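Long-range contacts in L-threonine 3-dehydrogenase (PDB 7OL1), which probably oxidises the side-chain hydroxyl of L-threonine, passing the hydride to NAD: residues L26-L31 against I93-S98; N50-S55 against I69-D74. All coordinates share one frame; numbering follows the deposited sequence.

Interaction 1: residues L26-L31 against I93-S98; sequences LITGAL and IIHLAS
Ile93 packs against Leu26 on one face of the sheet, its CG2 methyl 4.3 Å from Leu26 CD2, with Ile125 of helix 108-129 also packing on Ile93. The next residue turns to the other face, where Leu38 and Leu42 of helix 33-46 cover it, while its backbone does the pairing: Ile94 N donates to Leu26 O at 2.9 Å, within the carbonyl plane, and Ile94 O takes a weaker bond from Thr28 N. These are neighbouring parallel strands of a Rossmann fold, and Thr28 and Gly29 open the glycine-rich TGxxGxxG turn that in this family leads from the first strand to the nucleotide-binding helix.

At His95 a side-chain bond joins the backbone ones. Thr28 sets its OG1 between its own backbone N and carbonyl carbon (chi1 83°), which brings the hydroxyl to 2.9 Å from His95 ND1 for a weak, bent bond; the CG2 methyl of Thr28 lies in the ring plane at the imidazole edge, 3.6 Å from ND1. Leu96 then runs alongside Ile27, its CD1 4.0 Å from Ile27 CG2, and its N makes a weak bond to Thr28 O at 3.2 Å. Ala97 N gives the straighter grip on the threonine, reaching Thr28 OG1 at 3.1 Å and 165°, so that the hydroxyl oxygen accepts this bond besides the weak one from the ring. Gly29 CA sits 3.7 Å from Ala97 N, the two segments still close together just past the strands. Ser98 folds its OG back on Leu96 O.

Interaction 2: residues N50-S55 against I69-D74; sequences NVIASS and IFEILD
The end of the Phe70 side chain comes nearer the partner strand, its ring lying obliquely along the backbone from Ala53 to Ser55. With CG anti to the backbone N (chi1 180°), the ring starts near Ala53, where CD1 is 4.2 Å from Ala53 CB, and ends near Ser55, where CZ is 3.9 Å from Ser55 CB. CD1 is also 3.6 Å from Ala53 O. Ser55 turns its own OG to the carbonyl of Arg57, leaving its CB methylene to the phenyl ring.

On the opposite face Ile52 and Ile69 lie across each other, Ile52 CG1 to Ile69 CG2 at 4.1 Å, and the aliphatic CG of Glu71 comes up to Ile52 CG2 at 4.2 Å. The carboxylate of Glu71 leads away from the partner strand: OE1 takes a hydrogen bond from Tyr88 OH and forms a salt bridge with Lys87. Farther along that face Leu73 brings CD2 to 3.8 Å from Ser54 OG, whose polar partner is Ile27 O, so the leucine packs against a hydroxyl already engaged by the next strand.

Between the two faces runs a parallel ladder, the short strand axes 30° apart. Its bonds at Ala53 N and Ser55 N are weak; Leu73 N to Ser55 O, at 2.8 Å and nearly straight, secures the exit of the second strand, although the donor stands above the carbonyl plane.

The connection from 51-55 to 69-72 contains no helix, and strand 69-72 is paired within the chain to 51-55 alone. Strand 51-55 lies between it and strand 25-28; helix 33-46 meets Val51 and Ala53 on one face, while helix 78-87 packs on Leu73 on the other.

Both interactions lie in the parallel part of one mixed sheet, with their centres about 8 Å apart, and residues 50-74 fall between the two segments of interaction 1 along the chain. Strands 25-28 and 51-55 join them directly: Ile27 N lies 3.0 Å from Ile52 O, and Ile27 O lies 3.0 Å from Ser54 N, both probable hydrogen bonds. The order across this part of the sheet is therefore 69-72, 51-55, 25-28, 92-95, as in a Rossmann fold. All four strands point the same way, bringing their C-terminal ends to the edge where relatives bind NAD; the structure is an apoenzyme, so that site is inferred from the family.

Interaction 1: residues L26-L31 against I93-S98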
loop_
_atom_site.group_PDB
_atom_site.type_symbol
_atom_site.label_atom_id
_atom_site.label_comp_id
_atom_site.label_asym_id
_atom_site.label_seq_id
_atom_site.Cartn_x
_atom_site.Cartn_y
_atom_site.Cartn_z
ATOM N N LEU A 26 -9.238 -17.083 -17.499
ATOM C CA LEU A 26 -9.311 -17.694 -16.141
ATOM C C LEU A 26 -9.877 -16.643 -15.190
ATOM O O LEU A 26 -9.271 -15.606 -15.060
ATOM C CB LEU A 26 -7.903 -18.143 -15.719
ATOM C CG LEU A 26 -7.683 -18.481 -14.243
ATOM C CD1 LEU A 26 -8.535 -19.650 -13.789
ATOM C CD2 LEU A 26 -6.215 -18.782 -13.959
ATOM N N ILE A 27 -10.990 -16.935 -14.537
ATOM C CA ILE A 27 -11.556 -16.137 -13.420
ATOM C C ILE A 27 -11.247 -16.816 -12.082
ATOM O O ILE A 27 -11.848 -17.870 -11.827
ATOM C CB ILE A 27 -13.078 -15.999 -13.592
ATOM C CG1 ILE A 27 -13.450 -15.527 -14.999
ATOM C CG2 ILE A 27 -13.636 -15.087 -12.510
ATOM C CD1 ILE A 27 -14.923 -15.644 -15.279
ATOM N N THR A 28 -10.416 -16.202 -11.234
ATOM C CA THR A 28 -10.311 -16.551 -9.789
ATOM C C THR A 28 -11.454 -15.858 -9.041
ATOM O O THR A 28 -11.955 -14.853 -9.533
ATOM C CB THR A 28 -8.926 -16.215 -9.235
ATOM O OG1 THR A 28 -9.000 -14.834 -8.913
ATOM C CG2 THR A 28 -7.783 -16.490 -10.197
ATOM N N GLY A 29 -11.910 -16.430 -7.936
ATOM C CA GLY A 29 -13.004 -15.886 -7.109
ATOM C C GLY A 29 -14.331 -15.887 -7.844
ATOM O O GLY A 29 -15.207 -15.045 -7.559
ATOM N N ALA A 30 -14.517 -16.850 -8.723
ATOM C CA ALA A 30 -15.667 -16.903 -9.649
ATOM C C ALA A 30 -16.995 -17.094 -8.919
ATOM O O ALA A 30 -17.996 -16.987 -9.611
ATOM C CB ALA A 30 -15.465 -17.999 -10.663
ATOM N N LEU A 31 -17.047 -17.397 -7.621
ATOM C CA LEU A 31 -18.371 -17.630 -6.959
ATOM C C LEU A 31 -18.770 -16.464 -6.034
ATOM O O LEU A 31 -19.894 -16.504 -5.474
ATOM C CB LEU A 31 -18.344 -18.962 -6.204
ATOM C CG LEU A 31 -18.070 -20.202 -7.052
ATOM C CD1 LEU A 31 -18.242 -21.446 -6.218
ATOM C CD2 LEU A 31 -18.948 -20.278 -8.293
ATOM N N ILE A 93 -6.357 -13.256 -17.138
ATOM C CA ILE A 93 -6.721 -13.671 -15.754
ATOM C C ILE A 93 -7.530 -12.527 -15.134
ATOM O O ILE A 93 -7.012 -11.432 -15.037
ATOM C CB ILE A 93 -5.446 -14.008 -14.955
ATOM C CG1 ILE A 93 -4.555 -15.006 -15.704
ATOM C CG2 ILE A 93 -5.777 -14.511 -13.556
ATOM C CD1 ILE A 93 -3.355 -15.482 -14.918
ATOM N N ILE A 94 -8.783 -12.766 -14.803
ATOM C CA ILE A 94 -9.607 -11.831 -14.008
ATOM C C ILE A 94 -9.548 -12.329 -12.561
ATOM O O ILE A 94 -10.371 -13.187 -12.155
ATOM C CB ILE A 94 -11.028 -11.736 -14.588
ATOM C CG1 ILE A 94 -10.990 -11.277 -16.048
ATOM C CG2 ILE A 94 -11.902 -10.826 -13.736
ATOM C CD1 ILE A 94 -12.296 -11.441 -16.763
ATOM N N HIS A 95 -8.596 -11.773 -11.818
ATOM C CA HIS A 95 -8.297 -12.092 -10.408
ATOM C C HIS A 95 -9.309 -11.458 -9.458
ATOM O O HIS A 95 -8.910 -10.519 -8.773
ATOM C CB HIS A 95 -6.866 -11.653 -10.075
ATOM C CG HIS A 95 -6.409 -12.206 -8.775
ATOM N ND1 HIS A 95 -6.485 -13.557 -8.504
ATOM C CD2 HIS A 95 -5.900 -11.608 -7.673
ATOM C CE1 HIS A 95 -6.042 -13.759 -7.276
ATOM N NE2 HIS A 95 -5.661 -12.581 -6.740
ATOM N N LEU A 96 -10.504 -12.037 -9.298
ATOM C CA LEU A 96 -11.483 -11.587 -8.271
ATOM C C LEU A 96 -11.233 -12.197 -6.882
ATOM O O LEU A 96 -11.842 -11.730 -5.919
ATOM C CB LEU A 96 -12.915 -11.930 -8.675
ATOM C CG LEU A 96 -13.330 -11.686 -10.119
ATOM C CD1 LEU A 96 -14.826 -11.967 -10.279
ATOM C CD2 LEU A 96 -12.999 -10.285 -10.553
ATOM N N ALA A 97 -10.451 -13.246 -6.722
ATOM C CA ALA A 97 -10.316 -13.901 -5.394
ATOM C C ALA A 97 -9.989 -12.834 -4.351
ATOM O O ALA A 97 -9.038 -12.103 -4.584
ATOM C CB ALA A 97 -9.224 -14.949 -5.403
ATOM N N SER A 98 -10.713 -12.802 -3.236
ATOM C CA SER A 98 -10.377 -11.960 -2.054
ATOM C C SER A 98 -11.391 -12.150 -0.911
ATOM O O SER A 98 -12.510 -12.609 -1.137
ATOM C CB SER A 98 -10.313 -10.505 -2.453
ATOM O OG SER A 98 -11.517 -10.153 -3.125
#

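Interaction 2: residues N50-S55 against I69-D74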
loop_
_atom_site.group_PDB
_atom_site.type_symbol
_atom_site.label_atom_id
_atom_site.label_comp_id
_atom_site.label_asym_id
_atom_site.label_seq_id
_atom_site.Cartn_x
_atom_site.Cartn_y
_atom_site.Cartn_z
ATOM N N ASN A 50 -14.052 -21.650 -23.323
ATOM C CA ASN A 50 -12.927 -20.676 -23.269
ATOM C C ASN A 50 -12.894 -19.891 -21.948
ATOM O O ASN A 50 -11.968 -19.064 -21.765
ATOM C CB ASN A 50 -13.041 -19.693 -24.421
ATOM C CG ASN A 50 -12.845 -20.390 -25.738
ATOM O OD1 ASN A 50 -11.926 -21.178 -25.892
ATOM N ND2 ASN A 50 -13.699 -20.096 -26.690
ATOM N N VAL A 51 -13.868 -20.136 -21.074
ATOM C CA VAL A 51 -13.983 -19.508 -19.735
ATOM C C VAL A 51 -13.868 -20.608 -18.685
ATOM O O VAL A 51 -14.833 -21.467 -18.562
ATOM C CB VAL A 51 -15.301 -18.729 -19.614
ATOM C CG1 VAL A 51 -15.511 -18.162 -18.221
ATOM C CG2 VAL A 51 -15.343 -17.630 -20.642
ATOM N N ILE A 52 -12.748 -20.542 -17.967
ATOM C CA ILE A 52 -12.406 -21.368 -16.778
ATOM C C ILE A 52 -12.763 -20.590 -15.512
ATOM O O ILE A 52 -11.967 -19.712 -15.108
ATOM C CB ILE A 52 -10.912 -21.712 -16.797
ATOM C CG1 ILE A 52 -10.552 -22.519 -18.038
ATOM C CG2 ILE A 52 -10.527 -22.434 -15.533
ATOM C CD1 ILE A 52 -9.972 -21.673 -19.108
ATOM N N ALA A 53 -13.892 -20.921 -14.899
ATOM C CA ALA A 53 -14.258 -20.439 -13.553
ATOM C C ALA A 53 -13.492 -21.242 -12.513
ATOM O O ALA A 53 -13.417 -22.432 -12.700
ATOM C CB ALA A 53 -15.729 -20.587 -13.334
ATOM N N SER A 54 -12.978 -20.592 -11.471
ATOM C CA SER A 54 -12.169 -21.181 -10.379
ATOM C C SER A 54 -12.611 -20.607 -9.026
ATOM O O SER A 54 -13.024 -19.468 -9.012
ATOM C CB SER A 54 -10.702 -20.955 -10.657
ATOM O OG SER A 54 -10.204 -19.749 -10.099
ATOM N N SER A 55 -12.511 -21.371 -7.935
ATOM C CA SER A 55 -12.860 -20.959 -6.548
ATOM C C SER A 55 -12.145 -21.871 -5.549
ATOM O O SER A 55 -11.746 -22.934 -5.957
ATOM C CB SER A 55 -14.353 -20.981 -6.333
ATOM O OG SER A 55 -14.701 -20.478 -5.042
ATOM N N ILE A 69 -16.778 -25.295 -17.648
ATOM C CA ILE A 69 -15.457 -25.614 -17.023
ATOM C C ILE A 69 -15.336 -24.932 -15.661
ATOM O O ILE A 69 -15.529 -23.716 -15.604
ATOM C CB ILE A 69 -14.285 -25.196 -17.917
ATOM C CG1 ILE A 69 -14.491 -25.639 -19.368
ATOM C CG2 ILE A 69 -12.974 -25.706 -17.328
ATOM C CD1 ILE A 69 -13.283 -25.377 -20.304
ATOM N N PHE A 70 -14.974 -25.698 -14.631
ATOM C CA PHE A 70 -14.778 -25.246 -13.228
ATOM C C PHE A 70 -13.625 -26.013 -12.590
ATOM O O PHE A 70 -13.551 -27.222 -12.735
ATOM C CB PHE A 70 -16.004 -25.478 -12.357
ATOM C CG PHE A 70 -15.822 -25.026 -10.934
ATOM C CD1 PHE A 70 -16.075 -23.712 -10.574
ATOM C CD2 PHE A 70 -15.393 -25.903 -9.949
ATOM C CE1 PHE A 70 -15.910 -23.292 -9.263
ATOM C CE2 PHE A 70 -15.235 -25.483 -8.634
ATOM C CZ PHE A 70 -15.489 -24.175 -8.295
ATOM N N GLU A 71 -12.794 -25.309 -11.838
ATOM C CA GLU A 71 -11.551 -25.820 -11.232
ATOM C C GLU A 71 -11.417 -25.270 -9.812
ATOM O O GLU A 71 -11.386 -24.068 -9.641
ATOM C CB GLU A 71 -10.386 -25.385 -12.105
ATOM C CG GLU A 71 -10.387 -26.091 -13.447
ATOM C CD GLU A 71 -9.669 -27.432 -13.478
ATOM O OE1 GLU A 71 -9.125 -27.743 -14.552
ATOM O OE2 GLU A 71 -9.629 -28.144 -12.426
ATOM N N ILE A 72 -11.362 -26.140 -8.827
ATOM C CA ILE A 72 -10.884 -25.782 -7.469
ATOM C C ILE A 72 -9.482 -25.195 -7.588
ATOM O O ILE A 72 -8.565 -25.876 -8.150
ATOM C CB ILE A 72 -10.877 -26.994 -6.527
ATOM C CG1 ILE A 72 -12.250 -27.669 -6.437
ATOM C CG2 ILE A 72 -10.342 -26.579 -5.168
ATOM C CD1 ILE A 72 -13.332 -26.798 -5.841
ATOM N N LEU A 73 -9.328 -24.006 -6.999
ATOM C CA LEU A 73 -8.061 -23.230 -6.950
ATOM C C LEU A 73 -8.011 -22.400 -5.670
ATOM O O LEU A 73 -9.000 -21.702 -5.341
ATOM C CB LEU A 73 -7.955 -22.345 -8.187
ATOM C CG LEU A 73 -6.702 -21.493 -8.275
ATOM C CD1 LEU A 73 -5.434 -22.279 -8.007
ATOM C CD2 LEU A 73 -6.639 -20.879 -9.648
ATOM N N ASP A 74 -6.921 -22.578 -4.937
ATOM C CA ASP A 74 -6.499 -21.701 -3.830
ATOM C C ASP A 74 -5.378 -20.823 -4.397
ATOM O O ASP A 74 -4.217 -21.302 -4.535
ATOM C CB ASP A 74 -6.116 -22.513 -2.591
ATOM C CG ASP A 74 -5.482 -21.667 -1.499
ATOM O OD1 ASP A 74 -5.383 -20.416 -1.673
ATOM O OD2 ASP A 74 -5.077 -22.249 -0.485
#